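Long-range contact in LbaCas13a H328A (C2c2) (Lachnospiraceae bacterium NK4A179, PDB 5WLH), which binds and probably processes its own pre-crRNA and, guided by it, cleaves RNA as a CRISPR-Cas13a nuclease: residues K63-E74 with R180-R192. Residues are numbered along the deposited sequence; the frame is centred on the assembly and turned at random.
Sequences KSSGKLYRIFNE and RIIAKYLKKSLCR. With nucleotides of chain B.
A single beta bridge, a non-hydrogen-bonded antiparallel pair, joins Phe72 of the loop 69-74 to Leu186, just past the end of helix 175-185. Two backbone hydrogen bonds flank it: Lys187 N to Ile71 O, 2.9 Å, and Asn73 N to Tyr185 O, 2.7 Å and nearly straight at 169°. The Phe72 ring, its CG anti to the carbonyl carbon (chi1 -64°), meets helix 175-185, where Ile181 CG2 makes a CH-pi contact over one face, 3.9 Å from the ring centroid. Branched and flat groups suit this buried seam: Ile71 CD1 meets Leu190 CD1 at 3.7 Å, while Ile71 CG2 lies alongside Leu186 CD1, and Val226 and Leu199 of neighbouring helices extend the apolar patch. Lysine suits the border, because the long aliphatic Lys187 side chain can cross that of Tyr69 at about a right angle, CD over one ring face toward its rim and CE 3.4 Å from Tyr69 CE2. The tyrosine adds a hydroxyl, which is bonded to Asp229 while also touching the Leu190 methyls.

Past the 3-10 segment 188-190 comes Arg192, N-cap of helix 193-206. A20 N7 of chain B sits over its guanidinium face, the two planes tilted, and NH2 points straight at A20 OP2, 2.5 Å away, too short to be taken literally. Cut back to alanine, this position would probably leave OP2 without its cationic mate and lose the contact at N7. The chemistry thus divides: backbone bonds and apolar side chains fasten the loop 69-74 to the C-terminal end of helix 175-185 and the 3-10 turn after it, while Arg192 supplies charge to the RNA, its NH1 forming a salt bridge with another phosphate.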
# COMPACT_ATOMS: atom_id res chain seq x y z
N LYS A 63 -7.33 31.43 14.92
CA LYS A 63 -8.10 32.04 15.99
C LYS A 63 -9.29 31.20 16.42
O LYS A 63 -9.95 31.55 17.41
CB LYS A 63 -8.54 33.44 15.56
CG LYS A 63 -7.41 34.47 15.68
CD LYS A 63 -6.48 34.11 16.85
CE LYS A 63 -5.31 35.06 16.99
NZ LYS A 63 -4.10 34.50 16.34
N SER A 64 -9.57 30.09 15.73
CA SER A 64 -10.57 29.13 16.19
C SER A 64 -10.21 28.60 17.58
O SER A 64 -11.06 28.54 18.47
CB SER A 64 -10.69 27.98 15.20
OG SER A 64 -12.01 27.83 14.73
N SER A 65 -8.95 28.21 17.77
CA SER A 65 -8.50 27.54 18.98
C SER A 65 -8.34 28.47 20.17
O SER A 65 -8.01 27.98 21.27
CB SER A 65 -7.16 26.83 18.70
OG SER A 65 -6.48 26.51 19.90
N GLY A 66 -8.58 29.77 20.01
CA GLY A 66 -8.17 30.73 21.02
C GLY A 66 -8.81 30.50 22.37
O GLY A 66 -8.13 30.40 23.39
N LYS A 67 -10.14 30.40 22.41
CA LYS A 67 -10.82 30.44 23.70
C LYS A 67 -10.88 29.09 24.39
O LYS A 67 -11.19 29.03 25.59
CB LYS A 67 -12.22 31.03 23.54
CG LYS A 67 -12.27 32.56 23.72
CD LYS A 67 -11.06 33.24 23.07
CE LYS A 67 -10.95 34.71 23.42
NZ LYS A 67 -10.04 35.41 22.47
N LEU A 68 -10.57 28.00 23.69
CA LEU A 68 -10.39 26.71 24.34
C LEU A 68 -8.95 26.46 24.77
O LEU A 68 -8.63 25.36 25.23
CB LEU A 68 -10.87 25.59 23.41
CG LEU A 68 -12.39 25.39 23.33
CD1 LEU A 68 -12.73 24.31 22.31
CD2 LEU A 68 -12.97 25.04 24.70
N TYR A 69 -8.07 27.45 24.63
CA TYR A 69 -6.66 27.28 24.94
C TYR A 69 -6.47 26.96 26.42
O TYR A 69 -6.96 27.69 27.29
CB TYR A 69 -5.89 28.54 24.56
CG TYR A 69 -4.39 28.41 24.67
CD1 TYR A 69 -3.75 28.53 25.90
CD2 TYR A 69 -3.60 28.18 23.55
CE1 TYR A 69 -2.39 28.41 26.01
CE2 TYR A 69 -2.23 28.08 23.65
CZ TYR A 69 -1.63 28.19 24.88
OH TYR A 69 -0.26 28.08 24.98
N ARG A 70 -5.77 25.86 26.70
CA ARG A 70 -5.40 25.47 28.05
C ARG A 70 -3.97 24.95 28.05
O ARG A 70 -3.55 24.28 27.11
CB ARG A 70 -6.33 24.39 28.63
CG ARG A 70 -7.80 24.79 28.66
CD ARG A 70 -8.10 25.65 29.88
NE ARG A 70 -9.52 25.93 30.05
CZ ARG A 70 -10.20 26.82 29.34
NH1 ARG A 70 -9.59 27.52 28.39
NH2 ARG A 70 -11.49 27.02 29.59
N ILE A 71 -3.24 25.27 29.12
CA ILE A 71 -1.85 24.82 29.25
C ILE A 71 -1.78 23.30 29.25
O ILE A 71 -0.86 22.70 28.68
CB ILE A 71 -1.23 25.42 30.53
CG1 ILE A 71 -1.20 26.95 30.45
CG2 ILE A 71 0.16 24.85 30.78
CD1 ILE A 71 -0.49 27.48 29.25
N PHE A 72 -2.75 22.65 29.89
CA PHE A 72 -2.77 21.20 30.04
C PHE A 72 -3.95 20.59 29.28
O PHE A 72 -5.06 21.14 29.30
CB PHE A 72 -2.86 20.83 31.53
CG PHE A 72 -1.67 21.26 32.33
CD1 PHE A 72 -0.43 20.65 32.14
CD2 PHE A 72 -1.77 22.26 33.29
CE1 PHE A 72 0.68 21.04 32.89
CE2 PHE A 72 -0.67 22.66 34.03
CZ PHE A 72 0.56 22.04 33.83
N ASN A 73 -3.71 19.44 28.65
CA ASN A 73 -4.73 18.72 27.88
C ASN A 73 -5.65 17.92 28.80
O ASN A 73 -5.62 18.04 30.03
CB ASN A 73 -4.07 17.79 26.87
CG ASN A 73 -3.33 18.52 25.79
OD1 ASN A 73 -3.71 19.62 25.38
ND2 ASN A 73 -2.23 17.93 25.32
N GLU A 74 -6.46 17.05 28.18
CA GLU A 74 -7.46 16.21 28.85
C GLU A 74 -8.35 17.04 29.76
O GLU A 74 -8.58 18.22 29.51
CB GLU A 74 -6.80 15.08 29.65
CG GLU A 74 -6.68 13.77 28.88
CD GLU A 74 -8.02 13.07 28.68
OE1 GLU A 74 -8.55 12.48 29.65
OE2 GLU A 74 -8.55 13.11 27.55
N ARG A 180 5.03 14.59 36.67
CA ARG A 180 4.12 13.69 35.96
C ARG A 180 3.11 14.46 35.13
O ARG A 180 2.81 14.08 33.99
CB ARG A 180 3.41 12.77 36.96
CG ARG A 180 4.23 11.54 37.32
CD ARG A 180 3.82 10.93 38.65
NE ARG A 180 4.83 9.97 39.08
CZ ARG A 180 4.81 8.68 38.75
NH1 ARG A 180 3.83 8.21 37.99
NH2 ARG A 180 5.77 7.87 39.17
N ILE A 181 2.57 15.55 35.69
CA ILE A 181 1.56 16.34 35.00
C ILE A 181 2.14 16.99 33.75
O ILE A 181 1.48 17.06 32.70
CB ILE A 181 0.98 17.40 35.95
CG1 ILE A 181 0.00 16.75 36.93
CG2 ILE A 181 0.30 18.50 35.18
CD1 ILE A 181 -0.73 17.74 37.78
N ILE A 182 3.37 17.49 33.85
CA ILE A 182 3.99 18.15 32.70
C ILE A 182 4.21 17.16 31.57
O ILE A 182 3.84 17.41 30.42
CB ILE A 182 5.31 18.82 33.14
CG1 ILE A 182 5.02 20.04 34.00
CG2 ILE A 182 6.15 19.17 31.93
CD1 ILE A 182 6.27 20.72 34.54
N ALA A 183 4.80 16.01 31.88
CA ALA A 183 5.11 15.04 30.84
C ALA A 183 3.85 14.44 30.23
O ALA A 183 3.85 14.09 29.05
CB ALA A 183 6.01 13.94 31.40
N LYS A 184 2.78 14.32 31.02
CA LYS A 184 1.58 13.64 30.55
C LYS A 184 0.57 14.59 29.90
O LYS A 184 -0.09 14.22 28.93
CB LYS A 184 0.90 12.90 31.70
CG LYS A 184 -0.27 12.04 31.27
CD LYS A 184 -0.88 11.28 32.43
CE LYS A 184 0.19 10.52 33.20
NZ LYS A 184 -0.35 9.28 33.83
N TYR A 185 0.44 15.82 30.41
CA TYR A 185 -0.64 16.70 30.00
C TYR A 185 -0.21 17.99 29.32
O TYR A 185 -1.07 18.69 28.78
CB TYR A 185 -1.53 17.05 31.21
CG TYR A 185 -2.19 15.84 31.83
CD1 TYR A 185 -3.12 15.09 31.13
CD2 TYR A 185 -1.87 15.44 33.13
CE1 TYR A 185 -3.73 13.98 31.70
CE2 TYR A 185 -2.47 14.33 33.70
CZ TYR A 185 -3.40 13.61 32.98
OH TYR A 185 -3.99 12.51 33.55
N LEU A 186 1.08 18.33 29.32
CA LEU A 186 1.46 19.62 28.77
C LEU A 186 1.15 19.71 27.28
O LEU A 186 1.48 18.80 26.51
CB LEU A 186 2.95 19.89 29.00
CG LEU A 186 3.42 21.24 28.48
CD1 LEU A 186 2.62 22.38 29.11
CD2 LEU A 186 4.91 21.39 28.73
N LYS A 187 0.54 20.83 26.88
CA LYS A 187 0.26 21.11 25.48
C LYS A 187 1.50 20.91 24.62
O LYS A 187 2.60 21.34 24.99
CB LYS A 187 -0.27 22.53 25.33
CG LYS A 187 -1.53 22.64 24.51
CD LYS A 187 -2.03 24.06 24.44
CE LYS A 187 -1.50 24.77 23.23
NZ LYS A 187 -2.06 24.24 21.96
N LYS A 188 1.31 20.29 23.46
CA LYS A 188 2.43 19.89 22.61
C LYS A 188 3.24 21.10 22.15
O LYS A 188 4.47 21.04 22.09
CB LYS A 188 1.92 19.10 21.39
CG LYS A 188 1.21 17.73 21.68
CD LYS A 188 -0.15 17.83 22.43
CE LYS A 188 -1.04 18.94 21.86
NZ LYS A 188 -2.12 19.32 22.80
N SER A 189 2.57 22.20 21.82
CA SER A 189 3.26 23.41 21.38
C SER A 189 4.12 24.02 22.49
O SER A 189 4.99 24.85 22.20
CB SER A 189 2.24 24.45 20.89
OG SER A 189 1.25 24.65 21.87
N LEU A 190 3.90 23.62 23.74
CA LEU A 190 4.69 24.11 24.86
C LEU A 190 5.77 23.13 25.27
O LEU A 190 6.50 23.40 26.23
CB LEU A 190 3.77 24.40 26.05
CG LEU A 190 2.66 25.42 25.82
CD1 LEU A 190 1.76 25.50 27.04
CD2 LEU A 190 3.23 26.79 25.48
N CYS A 191 5.89 21.99 24.57
CA CYS A 191 6.86 20.94 24.91
C CYS A 191 8.20 21.25 24.25
O CYS A 191 8.64 20.61 23.29
CB CYS A 191 6.34 19.58 24.48
SG CYS A 191 5.30 18.75 25.70
N ARG A 192 8.85 22.28 24.78
CA ARG A 192 10.23 22.60 24.47
C ARG A 192 10.96 22.74 25.80
O ARG A 192 10.34 23.11 26.80
CB ARG A 192 10.34 23.88 23.64
CG ARG A 192 9.65 23.75 22.29
CD ARG A 192 8.81 24.97 21.98
NE ARG A 192 9.65 26.03 21.46
CZ ARG A 192 9.63 26.45 20.20
NH1 ARG A 192 8.80 25.92 19.30
NH2 ARG A 192 10.44 27.43 19.84
P A B 20 10.18 28.14 16.14
OP1 A B 20 9.19 28.91 15.35
OP2 A B 20 10.45 28.38 17.58
O5' A B 20 9.78 26.61 15.99
C5' A B 20 9.38 26.09 14.74
C4' A B 20 9.29 24.59 14.80
O4' A B 20 10.60 24.02 15.03
C3' A B 20 8.46 24.03 15.93
O3' A B 20 7.07 24.12 15.69
C2' A B 20 8.99 22.61 16.04
O2' A B 20 8.50 21.81 14.97
C1' A B 20 10.48 22.85 15.81
N9 A B 20 11.17 23.08 17.10
C8 A B 20 11.50 24.28 17.69
N7 A B 20 12.10 24.15 18.85
C5 A B 20 12.17 22.77 19.03
C6 A B 20 12.69 21.97 20.06
N6 A B 20 13.27 22.45 21.15
N1 A B 20 12.59 20.64 19.92
C2 A B 20 12.01 20.14 18.83
N3 A B 20 11.48 20.79 17.80
C4 A B 20 11.60 22.11 17.96